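Local structure of probable amidase (Thermus thermophilus, 2DC0) at residues 235-240 / 268-273; 288-293 / 316-321; 394-399 / 421-426. The protein belongs to the amidase family, as a probable amidase built as an alpha/beta protein around one large mixed beta-sheet covered by helices. All coordinates share one frame; numbering follows the deposited sequence.

Interaction 1. Residues 235-240 / 268-273; sequences NPVFGV and RAEVRE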
# COMPACT_ATOMS: atom_id res chain seq x y z
N ASN A 235 -2.58 17.61 -23.01
CA ASN A 235 -2.50 16.28 -23.61
C ASN A 235 -2.56 15.18 -22.55
O ASN A 235 -1.69 14.32 -22.47
CB ASN A 235 -1.20 16.16 -24.41
CG ASN A 235 -1.17 17.10 -25.60
OD1 ASN A 235 -0.12 17.62 -25.98
ND2 ASN A 235 -2.33 17.32 -26.20
N PRO A 236 -3.60 15.20 -21.71
CA PRO A 236 -3.74 14.19 -20.67
C PRO A 236 -3.87 12.79 -21.27
O PRO A 236 -4.45 12.62 -22.34
CB PRO A 236 -5.01 14.62 -19.93
CG PRO A 236 -5.82 15.24 -21.03
CD PRO A 236 -4.79 16.07 -21.76
N VAL A 237 -3.29 11.80 -20.60
CA VAL A 237 -3.35 10.42 -21.05
C VAL A 237 -4.16 9.66 -20.00
O VAL A 237 -3.75 9.57 -18.84
CB VAL A 237 -1.95 9.79 -21.16
CG1 VAL A 237 -2.06 8.34 -21.62
CG2 VAL A 237 -1.09 10.59 -22.15
N PHE A 238 -5.31 9.13 -20.41
CA PHE A 238 -6.18 8.41 -19.50
C PHE A 238 -6.15 6.91 -19.76
O PHE A 238 -6.23 6.47 -20.91
CB PHE A 238 -7.61 8.92 -19.63
CG PHE A 238 -7.78 10.36 -19.23
CD1 PHE A 238 -7.72 10.73 -17.88
CD2 PHE A 238 -8.02 11.34 -20.19
CE1 PHE A 238 -7.90 12.06 -17.50
CE2 PHE A 238 -8.20 12.67 -19.81
CZ PHE A 238 -8.14 13.03 -18.47
N GLY A 239 -6.02 6.14 -18.69
CA GLY A 239 -6.01 4.69 -18.82
C GLY A 239 -7.39 4.15 -18.50
O GLY A 239 -8.04 4.61 -17.55
N VAL A 240 -7.85 3.19 -19.29
CA VAL A 240 -9.16 2.59 -19.08
C VAL A 240 -9.00 1.09 -18.85
O VAL A 240 -8.52 0.37 -19.73
CB VAL A 240 -10.07 2.84 -20.32
CG1 VAL A 240 -11.42 2.17 -20.13
CG2 VAL A 240 -10.26 4.35 -20.52
N ARG A 268 -8.30 16.62 -27.53
CA ARG A 268 -6.85 16.70 -27.38
C ARG A 268 -6.35 15.93 -26.16
O ARG A 268 -5.50 16.40 -25.41
CB ARG A 268 -6.42 18.16 -27.30
CG ARG A 268 -6.87 19.01 -28.49
CD ARG A 268 -6.12 18.64 -29.76
NE ARG A 268 -6.49 19.50 -30.88
CZ ARG A 268 -7.63 19.40 -31.57
NH1 ARG A 268 -8.51 18.46 -31.26
NH2 ARG A 268 -7.88 20.23 -32.57
N ALA A 269 -6.91 14.74 -25.96
CA ALA A 269 -6.52 13.85 -24.87
C ALA A 269 -6.26 12.49 -25.50
O ALA A 269 -6.64 12.25 -26.64
CB ALA A 269 -7.64 13.75 -23.83
N GLU A 270 -5.61 11.60 -24.76
CA GLU A 270 -5.33 10.26 -25.28
C GLU A 270 -5.97 9.22 -24.37
O GLU A 270 -6.05 9.40 -23.15
CB GLU A 270 -3.83 10.00 -25.36
CG GLU A 270 -3.47 8.87 -26.32
CD GLU A 270 -2.10 8.28 -26.07
OE1 GLU A 270 -1.15 9.05 -25.82
OE2 GLU A 270 -1.97 7.03 -26.12
N VAL A 271 -6.43 8.12 -24.97
CA VAL A 271 -7.06 7.05 -24.22
C VAL A 271 -6.32 5.74 -24.46
O VAL A 271 -6.19 5.29 -25.60
CB VAL A 271 -8.53 6.86 -24.66
CG1 VAL A 271 -9.17 5.74 -23.86
CG2 VAL A 271 -9.30 8.16 -24.48
N ARG A 272 -5.83 5.13 -23.39
CA ARG A 272 -5.11 3.87 -23.50
C ARG A 272 -5.75 2.80 -22.63
O ARG A 272 -6.10 3.05 -21.48
CB ARG A 272 -3.65 4.03 -23.07
CG ARG A 272 -2.84 5.03 -23.90
CD ARG A 272 -1.40 5.12 -23.38
NE ARG A 272 -0.65 6.20 -24.04
CZ ARG A 272 0.60 6.54 -23.74
NH1 ARG A 272 1.26 5.88 -22.79
NH2 ARG A 272 1.19 7.54 -24.39
N GLU A 273 -5.91 1.60 -23.18
CA GLU A 273 -6.46 0.51 -22.41
C GLU A 273 -5.37 0.05 -21.45
O GLU A 273 -4.20 0.04 -21.82
CB GLU A 273 -6.84 -0.68 -23.30
CG GLU A 273 -7.53 -1.78 -22.51
CD GLU A 273 -7.70 -3.07 -23.29
OE1 GLU A 273 -7.72 -3.03 -24.54
OE2 GLU A 273 -7.84 -4.12 -22.64
O HOH W 1 -4.66 18.84 -24.43
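Residues V237-V240 and E270-E273 are the two parallel strands of a beta-alpha-beta crossover at one margin of the large mixed sheet, with 270-273 as the outermost strand of this chain. Helix 251-263 lies in the connection and packs on the face that carries V240 and V271. The strand directions differ by 29°, a twist, and their backbones alternate as donor and acceptor in a regular parallel pattern. E270 N gives to P236 O at 2.9 Å, and F238 N returns an almost perfectly straight bond (179° at the hydrogen) to E270 O, also at 2.9 Å. R272 N then reaches F238 O at 2.8 Å, and V240 N closes the series on R272 O at 2.8 Å.

On the face bearing V237, E270 and R272, the last two, both on the edge strand and two residues apart, join in a salt bridge. The extended arginine brings NE and NH2 side-on to the carboxylate, one nitrogen to each oxygen, with NE 2.6 Å from E270 OE2 and lying 44° out of the carboxylate plane. This grip restrains the guanidinium, and V237 CG1 lies over one of its faces, offset toward the rim, 3.5 Å from R272 NE. V237 reaches there because CG1 stands anti to its own backbone N, while its CG2 faces E270 OE1.

On the other face, V240 CG2 meets V271 CG1 at 3.8 Å. Just ahead of the strands, A269 CB approaches the edge of the F238 ring while touching P236 CG at 3.7 Å, and W428 of helix 419-430 packs on P236, F238 and A269 together. R268 O receives a weak bond from N235 ND2 and a second from a water, which in turn accepts a hydrogen bond from N235 N.

Interaction 2. Residues 288-293 / 316-321; sequences LVRYEA and LLAGLA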
# COMPACT_ATOMS: atom_id res chain seq x y z
N LEU A 288 -12.13 -7.77 5.01
CA LEU A 288 -11.28 -6.85 5.74
C LEU A 288 -12.09 -5.79 6.48
O LEU A 288 -11.89 -5.57 7.67
CB LEU A 288 -10.27 -6.20 4.78
CG LEU A 288 -9.07 -5.53 5.45
CD1 LEU A 288 -7.93 -5.36 4.46
CD2 LEU A 288 -9.52 -4.19 6.01
N VAL A 289 -13.01 -5.14 5.77
CA VAL A 289 -13.84 -4.09 6.36
C VAL A 289 -14.82 -4.62 7.41
O VAL A 289 -14.92 -4.05 8.50
CB VAL A 289 -14.62 -3.33 5.25
CG1 VAL A 289 -15.72 -2.46 5.86
CG2 VAL A 289 -13.64 -2.45 4.46
N ARG A 290 -15.54 -5.69 7.11
CA ARG A 290 -16.49 -6.24 8.07
C ARG A 290 -15.79 -6.69 9.35
O ARG A 290 -16.33 -6.52 10.45
CB ARG A 290 -17.26 -7.41 7.47
CG ARG A 290 -18.25 -6.96 6.40
CD ARG A 290 -19.04 -8.11 5.84
NE ARG A 290 -20.09 -7.66 4.94
CZ ARG A 290 -20.83 -8.47 4.20
NH1 ARG A 290 -20.64 -9.78 4.26
NH2 ARG A 290 -21.77 -7.97 3.40
N TYR A 291 -14.59 -7.25 9.22
CA TYR A 291 -13.84 -7.69 10.39
C TYR A 291 -13.53 -6.50 11.29
O TYR A 291 -13.80 -6.54 12.49
CB TYR A 291 -12.52 -8.35 9.99
CG TYR A 291 -11.70 -8.81 11.18
CD1 TYR A 291 -11.92 -10.06 11.77
CD2 TYR A 291 -10.73 -7.98 11.75
CE1 TYR A 291 -11.20 -10.47 12.89
CE2 TYR A 291 -10.00 -8.39 12.88
CZ TYR A 291 -10.25 -9.63 13.44
OH TYR A 291 -9.54 -10.03 14.55
N GLU A 292 -12.97 -5.43 10.71
CA GLU A 292 -12.63 -4.24 11.49
C GLU A 292 -13.87 -3.55 12.04
O GLU A 292 -13.87 -3.12 13.19
CB GLU A 292 -11.81 -3.24 10.64
CG GLU A 292 -10.44 -3.75 10.19
CD GLU A 292 -9.55 -2.66 9.58
OE1 GLU A 292 -10.04 -1.55 9.30
OE2 GLU A 292 -8.34 -2.92 9.38
N ALA A 293 -14.91 -3.45 11.22
CA ALA A 293 -16.15 -2.79 11.64
C ALA A 293 -16.82 -3.53 12.80
O ALA A 293 -17.33 -2.91 13.73
CB ALA A 293 -17.11 -2.68 10.46
N LEU A 316 -22.45 -7.00 10.37
CA LEU A 316 -21.60 -6.98 11.55
C LEU A 316 -21.37 -8.40 12.07
O LEU A 316 -20.26 -8.75 12.46
CB LEU A 316 -22.23 -6.11 12.64
CG LEU A 316 -22.15 -4.60 12.41
CD1 LEU A 316 -22.82 -3.86 13.57
CD2 LEU A 316 -20.68 -4.16 12.30
N LEU A 317 -22.42 -9.23 12.06
CA LEU A 317 -22.29 -10.61 12.52
C LEU A 317 -21.35 -11.39 11.61
O LEU A 317 -20.59 -12.24 12.07
CB LEU A 317 -23.67 -11.29 12.56
CG LEU A 317 -24.59 -10.78 13.67
CD1 LEU A 317 -25.98 -11.36 13.51
CD2 LEU A 317 -24.00 -11.15 15.03
N ALA A 318 -21.40 -11.09 10.32
CA ALA A 318 -20.52 -11.76 9.37
C ALA A 318 -19.09 -11.34 9.74
O ALA A 318 -18.16 -12.13 9.61
CB ALA A 318 -20.86 -11.32 7.95
N GLY A 319 -18.94 -10.11 10.23
CA GLY A 319 -17.63 -9.62 10.62
C GLY A 319 -17.10 -10.33 11.86
O GLY A 319 -15.89 -10.54 12.00
N LEU A 320 -18.01 -10.70 12.76
CA LEU A 320 -17.63 -11.40 13.98
C LEU A 320 -17.38 -12.88 13.72
O LEU A 320 -16.70 -13.55 14.49
CB LEU A 320 -18.73 -11.26 15.04
CG LEU A 320 -18.87 -9.88 15.68
CD1 LEU A 320 -19.95 -9.92 16.75
CD2 LEU A 320 -17.54 -9.46 16.28
N ALA A 321 -17.95 -13.37 12.63
CA ALA A 321 -17.80 -14.77 12.23
C ALA A 321 -16.43 -14.99 11.58
O ALA A 321 -15.93 -16.11 11.51
CB ALA A 321 -18.92 -15.17 11.26
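R290 and Y291 straddle G319 where helices 281-296 and 310-321 cross almost at right angles (93°), their axes only 7.4 Å apart in a close glycine-mediated helix-helix packing. Having no side chain, G319 lets the backbones approach until its CA lies 3.4 Å from R290 O, in a CA-H...O contact. The R290 side chain sets out toward helix 310-321: its CB rests against G319 CA, and the extended chain beyond runs on until NH1 stands 4.0 Å from A318 CB, in a slanting approach to the guanidinium plane.

The CB of Y291 points away from helix 310-321. With CG anti to the backbone N (chi1 179°), the ring still brings CD1 to 4.0 Å from G319 O. That carbonyl accepts a hydrogen bond from R295 NH1, and R295 also makes a cation-pi contact with the Y291 ring. Y291 also stacks on Y327 of its own chain and packs on R328 of the second subunit, which places the crossing near the subunit interface. At the other end of the contact L316 bends its tip back toward helix 281-296, and CD2 stops 3.9 Å from A293 O.

Interaction 3. Residues 394-399 / 421-426; sequences PTLALP and KVLALG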
# COMPACT_ATOMS: atom_id res chain seq x y z
N PRO A 394 -5.97 8.58 -4.37
CA PRO A 394 -6.90 9.70 -4.59
C PRO A 394 -7.84 9.44 -5.75
O PRO A 394 -7.41 9.12 -6.85
CB PRO A 394 -5.96 10.88 -4.84
CG PRO A 394 -4.76 10.23 -5.49
CD PRO A 394 -4.58 8.99 -4.65
N THR A 395 -9.14 9.56 -5.49
CA THR A 395 -10.15 9.31 -6.51
C THR A 395 -11.26 10.35 -6.48
O THR A 395 -11.88 10.60 -5.45
CB THR A 395 -10.76 7.92 -6.33
OG1 THR A 395 -9.71 6.95 -6.18
CG2 THR A 395 -11.61 7.56 -7.53
N LEU A 396 -11.51 10.96 -7.64
CA LEU A 396 -12.54 11.97 -7.78
C LEU A 396 -13.77 11.41 -8.49
O LEU A 396 -13.64 10.61 -9.41
CB LEU A 396 -11.99 13.14 -8.60
CG LEU A 396 -12.97 14.27 -8.93
CD1 LEU A 396 -13.28 15.04 -7.64
CD2 LEU A 396 -12.35 15.21 -9.96
N ALA A 397 -14.95 11.83 -8.05
CA ALA A 397 -16.19 11.43 -8.72
C ALA A 397 -16.85 12.73 -9.16
O ALA A 397 -17.03 13.64 -8.35
CB ALA A 397 -17.11 10.67 -7.75
N LEU A 398 -17.16 12.84 -10.45
CA LEU A 398 -17.83 14.02 -10.99
C LEU A 398 -18.84 13.60 -12.05
O LEU A 398 -18.64 12.59 -12.73
CB LEU A 398 -16.82 15.02 -11.59
CG LEU A 398 -15.61 14.57 -12.42
CD1 LEU A 398 -15.91 13.36 -13.26
CD2 LEU A 398 -15.17 15.76 -13.28
N PRO A 399 -19.93 14.36 -12.21
CA PRO A 399 -20.97 14.05 -13.20
C PRO A 399 -20.46 14.04 -14.62
O PRO A 399 -19.69 14.91 -15.00
CB PRO A 399 -22.01 15.16 -12.98
CG PRO A 399 -21.78 15.58 -11.56
CD PRO A 399 -20.28 15.58 -11.45
N LYS A 421 -2.91 16.27 -8.89
CA LYS A 421 -3.01 15.87 -10.29
C LYS A 421 -4.42 15.41 -10.61
O LYS A 421 -4.96 15.71 -11.68
CB LYS A 421 -2.01 14.75 -10.59
CG LYS A 421 -1.88 14.37 -12.06
CD LYS A 421 -0.79 13.32 -12.24
CE LYS A 421 -0.57 12.99 -13.71
NZ LYS A 421 -0.11 14.18 -14.47
N VAL A 422 -5.02 14.66 -9.70
CA VAL A 422 -6.38 14.17 -9.89
C VAL A 422 -7.35 15.34 -9.99
O VAL A 422 -8.20 15.39 -10.89
CB VAL A 422 -6.80 13.24 -8.74
CG1 VAL A 422 -8.28 12.89 -8.86
CG2 VAL A 422 -5.96 11.98 -8.77
N LEU A 423 -7.22 16.28 -9.06
CA LEU A 423 -8.09 17.45 -9.04
C LEU A 423 -7.91 18.31 -10.29
O LEU A 423 -8.88 18.85 -10.82
CB LEU A 423 -7.83 18.26 -7.77
CG LEU A 423 -8.33 17.54 -6.52
CD1 LEU A 423 -7.77 18.17 -5.25
CD2 LEU A 423 -9.85 17.57 -6.51
N ALA A 424 -6.67 18.42 -10.77
CA ALA A 424 -6.41 19.20 -11.97
C ALA A 424 -7.06 18.52 -13.18
O ALA A 424 -7.71 19.18 -13.99
CB ALA A 424 -4.90 19.33 -12.20
N LEU A 425 -6.90 17.21 -13.29
CA LEU A 425 -7.50 16.48 -14.40
C LEU A 425 -9.02 16.54 -14.29
O LEU A 425 -9.72 16.56 -15.31
CB LEU A 425 -7.03 15.02 -14.40
CG LEU A 425 -5.56 14.79 -14.75
CD1 LEU A 425 -5.15 13.37 -14.35
CD2 LEU A 425 -5.33 15.01 -16.24
N GLY A 426 -9.53 16.57 -13.06
CA GLY A 426 -10.97 16.65 -12.87
C GLY A 426 -11.50 17.97 -13.39
O GLY A 426 -12.57 18.03 -14.01
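The puckered pyrrolidine ring of P394 is the nearest thing to a flat group among the side chains that meet V422 and its helix, the other side chains in the contact being aliphatic. V422 crosses the ring at a slant and touches it with CG2, which lies 3.9 Å from P394 CG and a little farther from CB. The same methyl also comes to 3.7 Å from P394 O and is therefore shared between the proline ring and the proline's own carbonyl oxygen.

The other methyl of V422, CG1, presses on L396 CB at 3.7 Å. L396 is the wedge of the contact. Its CG, anti to its own backbone N (chi1 176°), carries the branch point toward the helix, where CD1 meets L423 CD2 at 4.4 Å and CD2 meets the bare backbone of G426, 3.5 Å from its CA.

This is a beta-beta-alpha arrangement: strand 395-403 turns back antiparallel into strand 406-413, and helix 419-430 then folds over the sheet. Along these segments helix and strand run in nearly the same direction, 21° apart, with axes 8.4 Å from each other. V422 packs on V412 of the hairpin partner and on F184 of strand 182-185 as well, so it covers three neighbouring strands.

L398 reaches the helix one turn beyond V422. Its CG sits between the backbone N and the carbonyl carbon (chi1 40°), a tight placing, and CD2 ends 3.5 Å from G426 O. The amide of G426 is itself bonded within the helix, to V422 O at 2.8 Å.

From the N terminus the three contacts occur in series, each loop closing before the next opens, so none nests or crosses. Interaction 1 closes the helical connection between two parallel strands at the sheet margin. The chain then passes from strand 270-273 into helix 281-296, and interaction 2 closes a short loop, largely helical, about 39 Å away between centres, where helices 281-296 and 310-321 cross. Interaction 3 closes the loop holding the 395-403/406-413 hairpin and seats helix 419-430 on the sheet. That helix also joins interactions 1 and 3: L425 CD2 packs on P236 CB, 3.7 Å away, and on the F238 ring.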